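Local coordinates for Cap5O (Staphylococcus aureus, PDB 3OJO), which probably oxidises UDP-N-acetyl-mannosamine with NAD as the electron acceptor, a step in building the capsular polysaccharide, at residues B[317-322]-B[370-375]; B[375-380]-B[400-405]. All blocks are in the same frame, centred on the assembly; numbering follows the deposited sequence.

Overall arrangement
Contacts 1 and 2 meet on one five-stranded parallel sheet, in the part of the chain assigned by family to UDP binding. Contact 1 packs the end of helix 368-372 and the turn after it against strand 317-321; contact 2 pairs the next two strands, 377-380 and 402-405. The chain passes directly from one to the other through A375, which belongs to both. Their centres are 8 Å apart, and strand 317-321 lies beside strand 377-380, with F321 N 2.7 Å from L379 O and L379 N 2.7 Å from T319 O, both probable hydrogen bonds. Both centres lie about 27 Å from the centre of the chain, away from the NAD pocket.

Contact 1 of 2, residues B[317-322]-B[370-375]; sequences KVTVFG and HAVKDA
The end of helix 368-372 and the type II beta turn that follows it, V372 to A375, lie over strand 317-321 of the parallel sheet in the UDP-binding family region. The turn is closed by A375 N bonding to V372 O at 3.1 Å, and K317 binds one carbonyl from the end of the helix, A371 O, and one from the turn, K373 O. Its side chain runs out extended beyond CG, passing A375 with its methylenes and delivering the ammonium between the two backbone oxygens. NZ donates to K373 O at 2.6 Å and to A371 O at 2.7 Å. Neither approach is in plane: the nitrogen is tilted 28° from the K373 carbonyl plane and stands 55° out of that of A371.

A second donor, T319 OG1, reaches the same A371 O at 2.8 Å. Because it comes from the opposite face, the oxygen is gripped between the hydroxyl and the ammonium. The T319 torsion (chi1 -53°) sets OG1 beside its own backbone N, with CG2 anti to that N, and the methyl meets A371 CB at 3.8 Å. OG1 also lies 3.4 Å from A375 CB.

Farther along the strand the contact becomes purely apolar. F321 directs CZ at V372 CG1, 3.7 Å away, and CE2 is close to the same methyl, which approaches the ring obliquely. The F321 ring also meets those of Y355 and F387.

On one flank, strand 351-355 pairs with V318 and touches A371 through C353; on the other, strand 377-380 bonds to T319 and touches V372 through V378. V318 turns from the helix end toward L344 of helix 336-346, leaving strand 317-321 between two helices.

Contact 2 of 2, residues B[375-380]-B[400-405]; sequences ASLVLI and HKVIFD
Strands 377-380 and 402-405 are parallel neighbours in the Rossmann-like sheet, their axes 4.8 Å apart and 19° from parallel. The backbone ladder alternates in the parallel manner: V378 gives its N-H to V402 O at 2.9 Å and receives F404 N on its own O at 3.0 Å, after which I380 N donates to F404 O. The first of these is almost straight, 176° at the hydrogen. Ahead of the ladder, H400 N reaches A375 O, and I403 CA adds a CA-H...O contact to V378 O.

Apolar contacts fall on both faces. On the face of L377, L379 and F404, which helix 286-312 covers, L377 CD1 reaches V402 CG2 at 3.7 Å, the two side chains crossing at about a right angle. L379 runs alongside F404 and brings CD1 to ring atom CD2. On the face of V378, I380 and I403, I380 CD1 packs on I403 CG2 at 3.8 Å.

Polar groups lie at the two ends. D405 OD2 is held by Y419 and by the amides of V409 and V410. At the start of the pair, S376 OG and H400 NE2 both bond to S314, and OG sits in the plane of the imidazole at its edge, 3.6 Å from H400 CD2.

Contact 1 of 2, residues B[317-322]-B[370-375]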
loop_
_atom_site.group_PDB
_atom_site.type_symbol
_atom_site.label_atom_id
_atom_site.label_comp_id
_atom_site.label_asym_id
_atom_site.label_seq_id
_atom_site.Cartn_x
_atom_site.Cartn_y
_atom_site.Cartn_z
ATOM N N LYS B 317 7.213 2.441 37.438
ATOM C CA LYS B 317 6.030 1.674 37.081
ATOM C C LYS B 317 5.291 2.086 35.812
ATOM O O LYS B 317 4.753 3.196 35.720
ATOM C CB LYS B 317 5.076 1.488 38.270
ATOM C CG LYS B 317 4.292 0.183 38.182
ATOM C CD LYS B 317 3.046 0.193 39.036
ATOM C CE LYS B 317 2.207 -1.030 38.773
ATOM N NZ LYS B 317 0.952 -1.014 39.560
ATOM N N VAL B 318 5.262 1.148 34.838
ATOM C CA VAL B 318 4.546 1.260 33.569
ATOM C C VAL B 318 3.528 0.132 33.519
ATOM O O VAL B 318 3.904 -1.039 33.657
ATOM C CB VAL B 318 5.438 1.313 32.286
ATOM C CG1 VAL B 318 6.290 0.063 32.130
ATOM C CG2 VAL B 318 4.590 1.541 31.031
ATOM N N THR B 319 2.242 0.486 33.346
ATOM C CA THR B 319 1.173 -0.498 33.231
ATOM C C THR B 319 0.814 -0.703 31.761
ATOM O O THR B 319 0.290 0.197 31.107
ATOM C CB THR B 319 -0.045 -0.132 34.092
ATOM O OG1 THR B 319 0.382 0.104 35.428
ATOM C CG2 THR B 319 -1.105 -1.220 34.083
ATOM N N VAL B 320 1.100 -1.892 31.253
ATOM C CA VAL B 320 0.772 -2.275 29.882
ATOM C C VAL B 320 -0.726 -2.649 29.841
ATOM O O VAL B 320 -1.207 -3.392 30.701
ATOM C CB VAL B 320 1.721 -3.406 29.385
ATOM C CG1 VAL B 320 1.133 -4.177 28.205
ATOM C CG2 VAL B 320 3.100 -2.853 29.044
ATOM N N PHE B 321 -1.451 -2.086 28.867
ATOM C CA PHE B 321 -2.875 -2.327 28.626
ATOM C C PHE B 321 -3.015 -3.087 27.294
ATOM O O PHE B 321 -2.924 -2.501 26.219
ATOM C CB PHE B 321 -3.644 -0.994 28.603
ATOM C CG PHE B 321 -4.231 -0.532 29.914
ATOM C CD1 PHE B 321 -5.376 0.252 29.937
ATOM C CD2 PHE B 321 -3.625 -0.854 31.123
ATOM C CE1 PHE B 321 -5.915 0.700 31.147
ATOM C CE2 PHE B 321 -4.172 -0.415 32.337
ATOM C CZ PHE B 321 -5.311 0.363 32.338
ATOM N N GLY B 322 -3.179 -4.394 27.391
ATOM C CA GLY B 322 -3.286 -5.278 26.243
ATOM C C GLY B 322 -1.981 -5.970 25.910
ATOM O O GLY B 322 -0.936 -5.323 25.815
ATOM N N HIS B 370 -5.745 -2.261 40.692
ATOM C CA HIS B 370 -4.559 -2.887 41.273
ATOM C C HIS B 370 -3.362 -2.746 40.312
ATOM O O HIS B 370 -2.234 -2.535 40.773
ATOM C CB HIS B 370 -4.837 -4.371 41.589
ATOM C CG HIS B 370 -3.987 -4.940 42.689
ATOM N ND1 HIS B 370 -2.703 -5.409 42.445
ATOM C CD2 HIS B 370 -4.277 -5.128 43.999
ATOM C CE1 HIS B 370 -2.254 -5.850 43.609
ATOM N NE2 HIS B 370 -3.167 -5.706 44.574
ATOM N N ALA B 371 -3.622 -2.841 38.980
ATOM C CA ALA B 371 -2.611 -2.723 37.918
ATOM C C ALA B 371 -2.086 -1.294 37.743
ATOM O O ALA B 371 -0.880 -1.121 37.567
ATOM C CB ALA B 371 -3.150 -3.257 36.598
ATOM N N VAL B 372 -2.981 -0.284 37.790
ATOM C CA VAL B 372 -2.622 1.139 37.652
ATOM C C VAL B 372 -2.003 1.736 38.936
ATOM O O VAL B 372 -1.472 2.854 38.898
ATOM C CB VAL B 372 -3.771 2.027 37.094
ATOM C CG1 VAL B 372 -4.208 1.561 35.713
ATOM C CG2 VAL B 372 -4.959 2.095 38.052
ATOM N N LYS B 373 -2.103 0.994 40.065
ATOM C CA LYS B 373 -1.606 1.381 41.383
ATOM C C LYS B 373 -0.127 1.808 41.405
ATOM O O LYS B 373 0.781 1.006 41.210
ATOM C CB LYS B 373 -1.939 0.309 42.455
ATOM C CG LYS B 373 -1.690 0.722 43.922
ATOM C CD LYS B 373 -2.622 1.842 44.413
ATOM C CE LYS B 373 -2.131 2.487 45.688
ATOM N NZ LYS B 373 -2.836 3.767 45.967
ATOM N N ASP B 374 0.067 3.106 41.624
ATOM C CA ASP B 374 1.311 3.887 41.751
ATOM C C ASP B 374 2.139 3.968 40.460
ATOM O O ASP B 374 3.345 4.250 40.503
ATOM C CB ASP B 374 2.167 3.442 42.968
ATOM C CG ASP B 374 1.439 3.417 44.307
ATOM O OD1 ASP B 374 0.970 4.494 44.756
ATOM O OD2 ASP B 374 1.387 2.335 44.930
ATOM N N ALA B 375 1.480 3.732 39.310
ATOM C CA ALA B 375 2.117 3.761 38.000
ATOM C C ALA B 375 2.308 5.187 37.492
ATOM O O ALA B 375 1.455 6.053 37.719
ATOM C CB ALA B 375 1.309 2.944 37.007
#

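Contact 2 of 2, residues B[375-380]-B[400-405]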
loop_
_atom_site.group_PDB
_atom_site.type_symbol
_atom_site.label_atom_id
_atom_site.label_comp_id
_atom_site.label_asym_id
_atom_site.label_seq_id
_atom_site.Cartn_x
_atom_site.Cartn_y
_atom_site.Cartn_z
ATOM N N ALA B 375 1.480 3.732 39.310
ATOM C CA ALA B 375 2.117 3.761 38.000
ATOM C C ALA B 375 2.308 5.187 37.492
ATOM O O ALA B 375 1.455 6.053 37.719
ATOM C CB ALA B 375 1.309 2.944 37.007
ATOM N N SER B 376 3.450 5.421 36.817
ATOM C CA SER B 376 3.796 6.705 36.202
ATOM C C SER B 376 3.223 6.828 34.776
ATOM O O SER B 376 2.937 7.944 34.346
ATOM C CB SER B 376 5.306 6.898 36.175
ATOM O OG SER B 376 5.833 6.885 37.491
ATOM N N LEU B 377 3.039 5.689 34.057
ATOM C CA LEU B 377 2.517 5.647 32.681
ATOM C C LEU B 377 1.648 4.420 32.377
ATOM O O LEU B 377 2.020 3.311 32.731
ATOM C CB LEU B 377 3.694 5.752 31.669
ATOM C CG LEU B 377 3.445 5.415 30.183
ATOM C CD1 LEU B 377 2.667 6.519 29.454
ATOM C CD2 LEU B 377 4.743 5.088 29.473
ATOM N N VAL B 378 0.492 4.632 31.717
ATOM C CA VAL B 378 -0.388 3.565 31.193
ATOM C C VAL B 378 -0.093 3.435 29.689
ATOM O O VAL B 378 -0.250 4.395 28.919
ATOM C CB VAL B 378 -1.897 3.722 31.523
ATOM C CG1 VAL B 378 -2.789 3.074 30.459
ATOM C CG2 VAL B 378 -2.198 3.134 32.899
ATOM N N LEU B 379 0.410 2.267 29.303
ATOM C CA LEU B 379 0.793 1.993 27.930
ATOM C C LEU B 379 -0.270 1.162 27.214
ATOM O O LEU B 379 -0.438 -0.016 27.531
ATOM C CB LEU B 379 2.186 1.322 27.895
ATOM C CG LEU B 379 2.887 1.183 26.544
ATOM C CD1 LEU B 379 3.061 2.540 25.844
ATOM C CD2 LEU B 379 4.225 0.492 26.706
ATOM N N ILE B 380 -0.976 1.774 26.237
ATOM C CA ILE B 380 -1.987 1.041 25.468
ATOM C C ILE B 380 -1.417 0.408 24.166
ATOM O O ILE B 380 -1.057 1.104 23.212
ATOM C CB ILE B 380 -3.317 1.796 25.285
ATOM C CG1 ILE B 380 -3.713 2.517 26.583
ATOM C CG2 ILE B 380 -4.405 0.825 24.797
ATOM C CD1 ILE B 380 -5.025 3.146 26.574
ATOM N N HIS B 400 1.187 9.206 38.372
ATOM C CA HIS B 400 1.092 10.240 37.341
ATOM C C HIS B 400 0.048 9.773 36.338
ATOM O O HIS B 400 0.202 8.702 35.764
ATOM C CB HIS B 400 2.441 10.448 36.637
ATOM C CG HIS B 400 3.543 10.894 37.544
ATOM N ND1 HIS B 400 3.644 12.206 37.969
ATOM C CD2 HIS B 400 4.570 10.183 38.063
ATOM C CE1 HIS B 400 4.720 12.248 38.741
ATOM N NE2 HIS B 400 5.312 11.056 38.823
ATOM N N LYS B 401 -1.028 10.545 36.150
ATOM C CA LYS B 401 -2.088 10.180 35.214
ATOM C C LYS B 401 -1.720 10.497 33.741
ATOM O O LYS B 401 -2.204 11.481 33.163
ATOM C CB LYS B 401 -3.444 10.783 35.632
ATOM C CG LYS B 401 -4.012 10.204 36.926
ATOM C CD LYS B 401 -5.377 10.803 37.250
ATOM C CE LYS B 401 -5.743 10.662 38.705
ATOM N NZ LYS B 401 -7.103 11.196 38.985
ATOM N N VAL B 402 -0.826 9.667 33.152
ATOM C CA VAL B 402 -0.414 9.806 31.747
ATOM C C VAL B 402 -0.657 8.526 30.939
ATOM O O VAL B 402 -0.374 7.427 31.418
ATOM C CB VAL B 402 0.974 10.470 31.482
ATOM C CG1 VAL B 402 1.210 11.682 32.384
ATOM C CG2 VAL B 402 2.120 9.481 31.596
ATOM N N ILE B 403 -1.217 8.680 29.729
ATOM C CA ILE B 403 -1.521 7.585 28.807
ATOM C C ILE B 403 -0.801 7.784 27.463
ATOM O O ILE B 403 -0.979 8.830 26.829
ATOM C CB ILE B 403 -3.058 7.447 28.571
ATOM C CG1 ILE B 403 -3.814 7.112 29.869
ATOM C CG2 ILE B 403 -3.364 6.412 27.459
ATOM C CD1 ILE B 403 -5.313 7.150 29.745
ATOM N N PHE B 404 -0.023 6.765 27.018
ATOM C CA PHE B 404 0.573 6.719 25.681
ATOM C C PHE B 404 -0.118 5.572 24.929
ATOM O O PHE B 404 0.126 4.385 25.192
ATOM C CB PHE B 404 2.108 6.585 25.666
ATOM C CG PHE B 404 2.701 6.507 24.273
ATOM C CD1 PHE B 404 2.156 7.241 23.218
ATOM C CD2 PHE B 404 3.802 5.702 24.012
ATOM C CE1 PHE B 404 2.682 7.144 21.930
ATOM C CE2 PHE B 404 4.337 5.623 22.725
ATOM C CZ PHE B 404 3.778 6.352 21.699
ATOM N N ASP B 405 -1.040 5.951 24.037
ATOM C CA ASP B 405 -1.851 5.017 23.274
ATOM C C ASP B 405 -1.271 4.794 21.883
ATOM O O ASP B 405 -1.344 5.671 21.028
ATOM C CB ASP B 405 -3.310 5.491 23.263
ATOM C CG ASP B 405 -4.330 4.551 22.671
ATOM O OD1 ASP B 405 -4.005 3.362 22.476
ATOM O OD2 ASP B 405 -5.459 4.997 22.415
#